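PDB 7L15: T cell receptor gamma chain from Monodelphis domestica, which pairs with a T cell receptor mu chain to form the marsupial gamma-mu T cell receptor, which probably recognises antigen at the cell surface. Local coordinates for residues B[32-37]-B[50-56]; B[91-96]-B[109-115]; B[157-161]-B[186-190]. All blocks are in the same frame, centred on the assembly; numbering follows the deposited sequence.

Contact 1: residues B[32-37]-B[50-56]; sequences SDYVHW and LVYSRSK
Strands 34-37 and 50-53 run antiparallel, 4.6 Å apart at the closest approach of their axes, with V35-Y52 and W37-L50 as hydrogen-bonded pairs and Y34-S53 and H36-V51 as non-hydrogen-bonded pairs. V35 and Y52 exchange two backbone bonds, V35 N to Y52 O and Y52 N to V35 O, both 2.8 Å. Past the strand end, R54 N bonds to D33 O.

The D33 carboxylate gathers three more donors from 50-56. D33 OD1 takes S55 N on the syn side at 2.9 Å. Its OD2 takes two hydroxyls from opposite faces of the carboxylate plane. S55 OG meets D33 OD2 at 3.0 Å on the syn side, and S53 OG meets D33 OD2 at 2.8 Å from above the plane. These bonds should fix the rotation of the carboxylate. The CG of D33 stands anti to its backbone N (chi1 -169°), which swings the group across to the turn after S53.

Y34 brings CE1 to within 3.5 Å of S53 CB. On the same face, V51 CG2 sits over the H36 ring as a CH-pi contact, 3.7 Å from the centroid. H36 ND1 is hydrogen-bonded to R48 NH1. On the other face, W37 CD1 meets L50 CD1 at 3.8 Å; the two side chains lie alongside each other, and both touch L82. V35 CG2 lies against the aliphatic part of R54.

Y34 and H36 also pack on the mu chain. The pairing is that of the C and C' strands of an immunoglobulin V domain, with W37 as the core tryptophan of strand C.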
loop_
_atom_site.group_PDB
_atom_site.type_symbol
_atom_site.label_atom_id
_atom_site.label_comp_id
_atom_site.label_asym_id
_atom_site.label_seq_id
_atom_site.Cartn_x
_atom_site.Cartn_y
_atom_site.Cartn_z
ATOM N N SER B 32 25.670 1.257 -3.334
ATOM C CA SER B 32 25.844 1.818 -4.663
ATOM C C SER B 32 26.056 3.318 -4.556
ATOM O O SER B 32 25.654 3.959 -3.580
ATOM C CB SER B 32 24.634 1.524 -5.569
ATOM O OG SER B 32 24.880 1.961 -6.897
ATOM N N ASP B 33 26.666 3.880 -5.593
ATOM C CA ASP B 33 26.904 5.313 -5.642
ATOM C C ASP B 33 25.743 6.098 -6.248
ATOM O O ASP B 33 25.706 7.330 -6.119
ATOM C CB ASP B 33 28.182 5.598 -6.430
ATOM C CG ASP B 33 28.637 7.030 -6.292
ATOM O OD1 ASP B 33 28.631 7.543 -5.156
ATOM O OD2 ASP B 33 29.003 7.634 -7.315
ATOM N N TYR B 34 24.794 5.431 -6.897
ATOM C CA TYR B 34 23.736 6.112 -7.632
ATOM C C TYR B 34 22.399 5.959 -6.918
ATOM O O TYR B 34 22.045 4.864 -6.459
ATOM C CB TYR B 34 23.662 5.594 -9.071
ATOM C CG TYR B 34 24.954 5.860 -9.790
ATOM C CD1 TYR B 34 25.170 7.064 -10.444
ATOM C CD2 TYR B 34 25.992 4.941 -9.748
ATOM C CE1 TYR B 34 26.376 7.330 -11.076
ATOM C CE2 TYR B 34 27.206 5.196 -10.373
ATOM C CZ TYR B 34 27.389 6.389 -11.037
ATOM O OH TYR B 34 28.583 6.642 -11.663
ATOM N N VAL B 35 21.688 7.075 -6.795
ATOM C CA VAL B 35 20.326 7.112 -6.286
ATOM C C VAL B 35 19.419 7.442 -7.460
ATOM O O VAL B 35 19.635 8.450 -8.148
ATOM C CB VAL B 35 20.180 8.143 -5.159
ATOM C CG1 VAL B 35 18.749 8.172 -4.648
ATOM C CG2 VAL B 35 21.150 7.817 -4.027
ATOM N N HIS B 36 18.420 6.589 -7.699
ATOM C CA HIS B 36 17.519 6.705 -8.841
ATOM C C HIS B 36 16.151 7.177 -8.374
ATOM O O HIS B 36 15.692 6.785 -7.304
ATOM C CB HIS B 36 17.374 5.365 -9.565
ATOM C CG HIS B 36 18.679 4.731 -9.930
ATOM N ND1 HIS B 36 19.152 4.699 -11.227
ATOM C CD2 HIS B 36 19.610 4.100 -9.173
ATOM C CE1 HIS B 36 20.317 4.076 -11.253
ATOM N NE2 HIS B 36 20.617 3.700 -10.019
ATOM N N TRP B 37 15.496 8.010 -9.184
ATOM C CA TRP B 37 14.185 8.570 -8.856
ATOM C C TRP B 37 13.193 8.181 -9.938
ATOM O O TRP B 37 13.310 8.638 -11.077
ATOM C CB TRP B 37 14.239 10.090 -8.706
ATOM C CG TRP B 37 14.787 10.520 -7.378
ATOM C CD1 TRP B 37 16.064 10.894 -7.105
ATOM C CD2 TRP B 37 14.075 10.593 -6.139
ATOM N NE1 TRP B 37 16.193 11.210 -5.771
ATOM C CE2 TRP B 37 14.983 11.034 -5.159
ATOM C CE3 TRP B 37 12.756 10.350 -5.770
ATOM C CZ2 TRP B 37 14.616 11.224 -3.832
ATOM C CZ3 TRP B 37 12.395 10.532 -4.440
ATOM C CH2 TRP B 37 13.320 10.968 -3.493
ATOM N N LEU B 50 15.410 10.652 -13.265
ATOM C CA LEU B 50 16.800 11.089 -13.200
ATOM C C LEU B 50 17.582 10.091 -12.360
ATOM O O LEU B 50 17.009 9.281 -11.630
ATOM C CB LEU B 50 16.932 12.504 -12.610
ATOM C CG LEU B 50 16.667 12.793 -11.124
ATOM C CD1 LEU B 50 17.802 12.342 -10.205
ATOM C CD2 LEU B 50 16.420 14.284 -10.921
ATOM N N VAL B 51 18.905 10.187 -12.445
ATOM C CA VAL B 51 19.801 9.430 -11.585
ATOM C C VAL B 51 20.849 10.383 -11.020
ATOM O O VAL B 51 21.305 11.309 -11.701
ATOM C CB VAL B 51 20.458 8.248 -12.327
ATOM C CG1 VAL B 51 21.295 8.739 -13.504
ATOM C CG2 VAL B 51 21.298 7.428 -11.360
ATOM N N TYR B 52 21.203 10.177 -9.759
ATOM C CA TYR B 52 22.081 11.067 -9.023
ATOM C C TYR B 52 23.257 10.263 -8.499
ATOM O O TYR B 52 23.067 9.211 -7.876
ATOM C CB TYR B 52 21.330 11.738 -7.870
ATOM C CG TYR B 52 22.196 12.530 -6.911
ATOM C CD1 TYR B 52 22.705 13.775 -7.262
ATOM C CD2 TYR B 52 22.481 12.041 -5.644
ATOM C CE1 TYR B 52 23.487 14.505 -6.376
ATOM C CE2 TYR B 52 23.258 12.761 -4.750
ATOM C CZ TYR B 52 23.761 13.992 -5.118
ATOM O OH TYR B 52 24.540 14.705 -4.227
ATOM N N SER B 53 24.464 10.750 -8.777
ATOM C CA SER B 53 25.692 10.165 -8.250
ATOM C C SER B 53 26.030 10.867 -6.939
ATOM O O SER B 53 26.337 12.064 -6.931
ATOM C CB SER B 53 26.829 10.309 -9.260
ATOM O OG SER B 53 28.045 9.801 -8.739
ATOM N N ARG B 54 25.979 10.130 -5.827
ATOM C CA ARG B 54 26.248 10.754 -4.538
ATOM C C ARG B 54 27.680 11.284 -4.469
ATOM O O ARG B 54 27.911 12.421 -4.038
ATOM C CB ARG B 54 25.978 9.759 -3.410
ATOM C CG ARG B 54 24.499 9.584 -3.067
ATOM C CD ARG B 54 24.362 8.827 -1.771
ATOM N NE ARG B 54 25.308 7.721 -1.750
ATOM C CZ ARG B 54 25.639 7.044 -0.660
ATOM N NH1 ARG B 54 25.097 7.361 0.508
ATOM N NH2 ARG B 54 26.517 6.054 -0.744
ATOM N N SER B 55 28.653 10.482 -4.912
ATOM C CA SER B 55 30.049 10.897 -4.859
ATOM C C SER B 55 30.276 12.146 -5.696
ATOM O O SER B 55 30.599 13.216 -5.165
ATOM C CB SER B 55 30.957 9.762 -5.337
ATOM O OG SER B 55 31.033 9.771 -6.752
ATOM N N LYS B 56 30.086 12.038 -7.017
ATOM C CA LYS B 56 30.245 13.193 -7.896
ATOM C C LYS B 56 29.196 14.280 -7.645
ATOM O O LYS B 56 29.282 15.344 -8.269
ATOM C CB LYS B 56 30.207 12.762 -9.376
ATOM C CG LYS B 56 30.951 11.448 -9.659
ATOM C CD LYS B 56 31.356 11.279 -11.123
ATOM C CE LYS B 56 30.180 11.296 -12.091
ATOM N NZ LYS B 56 29.285 10.099 -11.978
#

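Contact 2: residues B[91-96]-B[109-115]; sequences DSGVYH and EGTRLIV
Y95 and L113 cross at an angle on the inner face of the V domain, where Y95 CE1 touches L113 CB at 3.7 Å and L113 CD2 reaches along the ring to CZ and OH. Y95 OH gives a hydrogen bond to D91 O, 2.5 Å, in the carbonyl plane and on a lone pair. D91 O and G93 O both lie at the ring edge, in its plane; the ring is held by its OH as well as by L113.

On the other face, V94 and R112 cross. V94 CG2 stands over one face of the R112 guanidinium, 3.5 Å from NH2. The arginine chain is extended to CD and then turns at chi3 (-78°), which lays the flat group over the methyl.

H96 ND1 comes to 3.5 Å from G110 CA, and V94 CG1 also lies close to that CA. ND1 itself is bonded to G108 O. The same imidazole meets W53 of the mu chain edge-to-face.

At the far end, S92 OG accepts V115 N at 3.0 Å. S92 OG also bonds V89 O, so this one hydroxyl joins the turn before strand 93-101 to the backbone of strand 104-116.

The backbones run antiparallel. G93 and L113 exchange two bonds, and so do Y95 and T111. V94-R112 is the non-hydrogen-bonded pair between them.

The arrangement belongs to strands F and G of an immunoglobulin V domain. Y95, two residues before the disulfide cysteine C97, makes the tyrosine corner common in Greek key proteins through the backbone O of D91.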
loop_
_atom_site.group_PDB
_atom_site.type_symbol
_atom_site.label_atom_id
_atom_site.label_comp_id
_atom_site.label_asym_id
_atom_site.label_seq_id
_atom_site.Cartn_x
_atom_site.Cartn_y
_atom_site.Cartn_z
ATOM N N ASP B 91 1.952 16.750 -12.668
ATOM C CA ASP B 91 3.075 16.193 -11.921
ATOM C C ASP B 91 2.654 15.266 -10.785
ATOM O O ASP B 91 3.523 14.584 -10.234
ATOM C CB ASP B 91 3.936 17.312 -11.334
ATOM C CG ASP B 91 4.536 18.188 -12.393
ATOM O OD1 ASP B 91 4.912 17.645 -13.453
ATOM O OD2 ASP B 91 4.606 19.416 -12.184
ATOM N N SER B 92 1.370 15.255 -10.397
ATOM C CA SER B 92 0.925 14.391 -9.312
ATOM C C SER B 92 1.257 12.933 -9.607
ATOM O O SER B 92 1.138 12.469 -10.744
ATOM C CB SER B 92 -0.593 14.534 -9.104
ATOM O OG SER B 92 -0.930 15.890 -8.932
ATOM N N GLY B 93 1.649 12.208 -8.571
ATOM C CA GLY B 93 1.898 10.784 -8.667
ATOM C C GLY B 93 2.774 10.358 -7.503
ATOM O O GLY B 93 3.063 11.146 -6.605
ATOM N N VAL B 94 3.191 9.096 -7.534
ATOM C CA VAL B 94 4.052 8.558 -6.485
ATOM C C VAL B 94 5.492 8.530 -6.975
ATOM O O VAL B 94 5.791 7.977 -8.045
ATOM C CB VAL B 94 3.588 7.164 -6.037
ATOM C CG1 VAL B 94 4.393 6.695 -4.815
ATOM C CG2 VAL B 94 2.109 7.195 -5.718
ATOM N N TYR B 95 6.385 9.124 -6.186
ATOM C CA TYR B 95 7.799 9.238 -6.512
ATOM C C TYR B 95 8.596 8.313 -5.600
ATOM O O TYR B 95 8.548 8.448 -4.370
ATOM C CB TYR B 95 8.269 10.680 -6.357
ATOM C CG TYR B 95 7.685 11.632 -7.374
ATOM C CD1 TYR B 95 6.326 11.900 -7.401
ATOM C CD2 TYR B 95 8.500 12.272 -8.310
ATOM C CE1 TYR B 95 5.784 12.763 -8.323
ATOM C CE2 TYR B 95 7.955 13.135 -9.251
ATOM C CZ TYR B 95 6.588 13.370 -9.249
ATOM O OH TYR B 95 6.000 14.231 -10.158
ATOM N N HIS B 96 9.327 7.383 -6.199
ATOM C CA HIS B 96 10.121 6.406 -5.472
ATOM C C HIS B 96 11.593 6.666 -5.735
ATOM O O HIS B 96 12.002 6.810 -6.891
ATOM C CB HIS B 96 9.801 4.981 -5.920
ATOM C CG HIS B 96 8.372 4.574 -5.726
ATOM N ND1 HIS B 96 7.948 3.871 -4.623
ATOM C CD2 HIS B 96 7.285 4.722 -6.517
ATOM C CE1 HIS B 96 6.656 3.623 -4.732
ATOM N NE2 HIS B 96 6.226 4.141 -5.867
ATOM N N GLU B 109 9.554 3.251 -0.401
ATOM C CA GLU B 109 8.114 3.097 -0.338
ATOM C C GLU B 109 7.376 4.197 -1.104
ATOM O O GLU B 109 6.196 4.037 -1.394
ATOM C CB GLU B 109 7.696 3.065 1.145
ATOM C CG GLU B 109 6.573 2.102 1.474
ATOM C CD GLU B 109 6.271 2.052 2.967
ATOM O OE1 GLU B 109 5.592 2.979 3.463
ATOM O OE2 GLU B 109 6.729 1.103 3.645
ATOM N N GLY B 110 8.029 5.310 -1.423
ATOM C CA GLY B 110 7.402 6.342 -2.218
ATOM C C GLY B 110 6.749 7.462 -1.431
ATOM O O GLY B 110 6.175 7.226 -0.366
ATOM N N THR B 111 6.844 8.687 -1.941
ATOM C CA THR B 111 6.083 9.809 -1.426
ATOM C C THR B 111 5.097 10.266 -2.494
ATOM O O THR B 111 5.449 10.359 -3.675
ATOM C CB THR B 111 7.005 10.961 -1.024
ATOM O OG1 THR B 111 7.838 10.551 0.068
ATOM C CG2 THR B 111 6.197 12.147 -0.559
ATOM N N ARG B 112 3.861 10.538 -2.097
ATOM C CA ARG B 112 2.857 10.954 -3.066
ATOM C C ARG B 112 2.849 12.474 -3.183
ATOM O O ARG B 112 2.580 13.189 -2.211
ATOM C CB ARG B 112 1.464 10.438 -2.713
ATOM C CG ARG B 112 0.401 10.899 -3.734
ATOM C CD ARG B 112 -0.995 10.317 -3.468
ATOM N NE ARG B 112 -1.108 8.936 -3.920
ATOM C CZ ARG B 112 -1.318 8.575 -5.186
ATOM N NH1 ARG B 112 -1.427 9.504 -6.134
ATOM N NH2 ARG B 112 -1.409 7.287 -5.507
ATOM N N LEU B 113 3.140 12.959 -4.382
ATOM C CA LEU B 113 3.047 14.370 -4.701
ATOM C C LEU B 113 1.635 14.652 -5.200
ATOM O O LEU B 113 1.163 14.015 -6.146
ATOM C CB LEU B 113 4.097 14.736 -5.748
ATOM C CG LEU B 113 4.134 16.181 -6.193
ATOM C CD1 LEU B 113 4.448 17.060 -4.988
ATOM C CD2 LEU B 113 5.174 16.365 -7.306
ATOM N N ILE B 114 0.954 15.588 -4.561
ATOM C CA ILE B 114 -0.394 15.965 -4.953
ATOM C C ILE B 114 -0.367 17.432 -5.330
ATOM O O ILE B 114 -0.090 18.288 -4.483
ATOM C CB ILE B 114 -1.409 15.711 -3.832
ATOM C CG1 ILE B 114 -1.362 14.249 -3.397
ATOM C CG2 ILE B 114 -2.812 16.152 -4.282
ATOM C CD1 ILE B 114 -2.117 13.977 -2.114
ATOM N N VAL B 115 -0.640 17.723 -6.594
ATOM C CA VAL B 115 -0.724 19.093 -7.070
ATOM C C VAL B 115 -2.173 19.348 -7.434
ATOM O O VAL B 115 -2.764 18.605 -8.227
ATOM C CB VAL B 115 0.211 19.344 -8.261
ATOM C CG1 VAL B 115 0.333 20.857 -8.542
ATOM C CG2 VAL B 115 1.573 18.735 -7.966
#

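Contact 3: residues B[157-161]-B[186-190]; sequences VKTYW and QVSWL
This is a contact between the two sheets of the immunoglobulin C1-set domain, made by side chains across the core of the beta sandwich. Segment 157-161 belongs to the sheet of strands 158-163, 201-206 and 215-219. Segment 186-190 belongs to the facing four-stranded sheet. The axes of segments 158-161 and 186-190 come no closer than 8.5 Å and run nearly parallel, but no backbone bond joins them.

V157, T159 and W161 point inward from one sheet, and Q186, S188 and L190 from the other. K158 and Y160 turn away. So do V187 and W189, which pack on the mu chain; there W189 NE1 bonds S188 of that chain.

W161 has the largest share of the contact. With chi1 near -53° the indole leaves the strand and reaches between the sheets. L190 CB lies over one face, 4.1 Å from the centroid of the six-membered ring of W161 in a CH-pi contact, and L190 CD2 meets W161 CE3 at 3.9 Å. The leucine and the indole run past one another, heading opposite ways. Y203 meets the indole edge-to-face.

At the partly exposed start of both segments, Q186 crosses V157. Q186 OE1 comes to 3.3 Å from V157 CG1, while its NE2 bonds G175 O in the neighbouring strand 173-180. T159 OG1 and S188 OG stay 4.1 Å apart, so the pair is not a hydrogen bond.

The buried indole N-H is satisfied across the core: W161 NE1 gives a hydrogen bond to S188 OG, 3.1 Å, bent to 147° at the hydrogen and only 8° out of the ring plane.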
loop_
_atom_site.group_PDB
_atom_site.type_symbol
_atom_site.label_atom_id
_atom_site.label_comp_id
_atom_site.label_asym_id
_atom_site.label_seq_id
_atom_site.Cartn_x
_atom_site.Cartn_y
_atom_site.Cartn_z
ATOM N N VAL B 157 -2.454 8.229 4.290
ATOM C CA VAL B 157 -2.146 7.963 5.686
ATOM C C VAL B 157 -1.561 6.564 5.767
ATOM O O VAL B 157 -1.839 5.709 4.922
ATOM C CB VAL B 157 -3.407 8.130 6.576
ATOM C CG1 VAL B 157 -4.386 6.987 6.323
ATOM C CG2 VAL B 157 -3.042 8.232 8.071
ATOM N N LYS B 158 -0.722 6.344 6.772
ATOM C CA LYS B 158 -0.055 5.072 7.005
ATOM C C LYS B 158 -0.212 4.737 8.482
ATOM O O LYS B 158 0.055 5.585 9.339
ATOM C CB LYS B 158 1.422 5.164 6.608
ATOM C CG LYS B 158 2.262 3.931 6.911
ATOM C CD LYS B 158 3.690 4.084 6.364
ATOM C CE LYS B 158 4.558 2.847 6.628
ATOM N NZ LYS B 158 5.989 3.095 6.259
ATOM N N THR B 159 -0.691 3.530 8.776
ATOM C CA THR B 159 -0.965 3.107 10.142
ATOM C C THR B 159 -0.424 1.699 10.336
ATOM O O THR B 159 -0.410 0.898 9.399
ATOM C CB THR B 159 -2.466 3.121 10.475
ATOM O OG1 THR B 159 -3.127 2.097 9.727
ATOM C CG2 THR B 159 -3.097 4.453 10.134
ATOM N N TYR B 160 0.031 1.402 11.555
ATOM C CA TYR B 160 0.539 0.072 11.850
ATOM C C TYR B 160 0.464 -0.186 13.354
ATOM O O TYR B 160 0.484 0.738 14.172
ATOM C CB TYR B 160 1.968 -0.141 11.305
ATOM C CG TYR B 160 2.937 1.045 11.420
ATOM C CD1 TYR B 160 2.792 2.162 10.612
ATOM C CD2 TYR B 160 4.013 1.020 12.306
ATOM C CE1 TYR B 160 3.658 3.246 10.698
ATOM C CE2 TYR B 160 4.912 2.107 12.395
ATOM C CZ TYR B 160 4.719 3.216 11.580
ATOM O OH TYR B 160 5.555 4.317 11.625
ATOM N N TRP B 161 0.353 -1.463 13.696
ATOM C CA TRP B 161 0.290 -1.940 15.065
ATOM C C TRP B 161 1.532 -2.769 15.351
ATOM O O TRP B 161 1.914 -3.612 14.540
ATOM C CB TRP B 161 -0.956 -2.795 15.291
ATOM C CG TRP B 161 -2.241 -2.133 14.881
ATOM C CD1 TRP B 161 -2.647 -1.837 13.605
ATOM C CD2 TRP B 161 -3.292 -1.700 15.748
ATOM N NE1 TRP B 161 -3.885 -1.233 13.631
ATOM C CE2 TRP B 161 -4.305 -1.141 14.932
ATOM C CE3 TRP B 161 -3.480 -1.727 17.138
ATOM C CZ2 TRP B 161 -5.485 -0.615 15.458
ATOM C CZ3 TRP B 161 -4.665 -1.193 17.666
ATOM C CH2 TRP B 161 -5.647 -0.641 16.823
ATOM N N GLN B 186 -10.211 6.760 7.860
ATOM C CA GLN B 186 -9.859 5.359 7.659
ATOM C C GLN B 186 -9.893 4.647 8.995
ATOM O O GLN B 186 -9.412 5.182 9.995
ATOM C CB GLN B 186 -8.466 5.184 7.045
ATOM C CG GLN B 186 -8.126 3.738 6.783
ATOM C CD GLN B 186 -6.709 3.539 6.287
ATOM O OE1 GLN B 186 -5.760 4.032 6.888
ATOM N NE2 GLN B 186 -6.560 2.806 5.182
ATOM N N VAL B 187 -10.455 3.442 9.014
ATOM C CA VAL B 187 -10.456 2.620 10.218
ATOM C C VAL B 187 -9.506 1.448 10.000
ATOM O O VAL B 187 -9.426 0.903 8.903
ATOM C CB VAL B 187 -11.882 2.148 10.578
ATOM C CG1 VAL B 187 -12.370 1.155 9.606
ATOM C CG2 VAL B 187 -11.909 1.556 11.952
ATOM N N SER B 188 -8.755 1.083 11.031
ATOM C CA SER B 188 -8.054 -0.195 11.024
ATOM C C SER B 188 -8.336 -0.925 12.322
ATOM O O SER B 188 -8.734 -0.326 13.325
ATOM C CB SER B 188 -6.544 -0.043 10.858
ATOM O OG SER B 188 -5.965 0.364 12.073
ATOM N N TRP B 189 -8.121 -2.234 12.310
ATOM C CA TRP B 189 -8.453 -2.990 13.507
ATOM C C TRP B 189 -7.593 -4.243 13.612
ATOM O O TRP B 189 -7.125 -4.788 12.610
ATOM C CB TRP B 189 -9.943 -3.335 13.539
ATOM C CG TRP B 189 -10.483 -4.242 12.449
ATOM C CD1 TRP B 189 -10.759 -5.580 12.564
ATOM C CD2 TRP B 189 -10.897 -3.865 11.126
ATOM N NE1 TRP B 189 -11.290 -6.060 11.391
ATOM C CE2 TRP B 189 -11.397 -5.029 10.496
ATOM C CE3 TRP B 189 -10.894 -2.660 10.413
ATOM C CZ2 TRP B 189 -11.887 -5.025 9.182
ATOM C CZ3 TRP B 189 -11.377 -2.656 9.106
ATOM C CH2 TRP B 189 -11.868 -3.832 8.507
ATOM N N LEU B 190 -7.385 -4.686 14.845
ATOM C CA LEU B 190 -6.449 -5.764 15.140
ATOM C C LEU B 190 -7.132 -6.767 16.058
ATOM O O LEU B 190 -7.445 -6.456 17.214
ATOM C CB LEU B 190 -5.175 -5.215 15.771
ATOM C CG LEU B 190 -4.155 -6.225 16.308
ATOM C CD1 LEU B 190 -3.387 -6.864 15.165
ATOM C CD2 LEU B 190 -3.204 -5.576 17.309
#

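Overall arrangement
Contacts 1 and 2 lie in one sheet of the V domain, with centres 19 Å apart. Strands 34-40 and 93-101 are neighbours there, and the contacts meet where W37 CE3 packs on H96 O at 3.8 Å. Contact 3 lies in the C domain. Its centre is 21 Å from that of contact 2, and a salt bridge joins them across the domains: E109 OE1 to K158 NZ, 2.8 Å. Contacts 1 and 3 do not touch, their nearest atoms being about 15 Å apart. All three have residues that reach the mu chain. The side chain of L190 is about 14 Å from an NAG of a glycan attached to the protein itself, not a binding pocket.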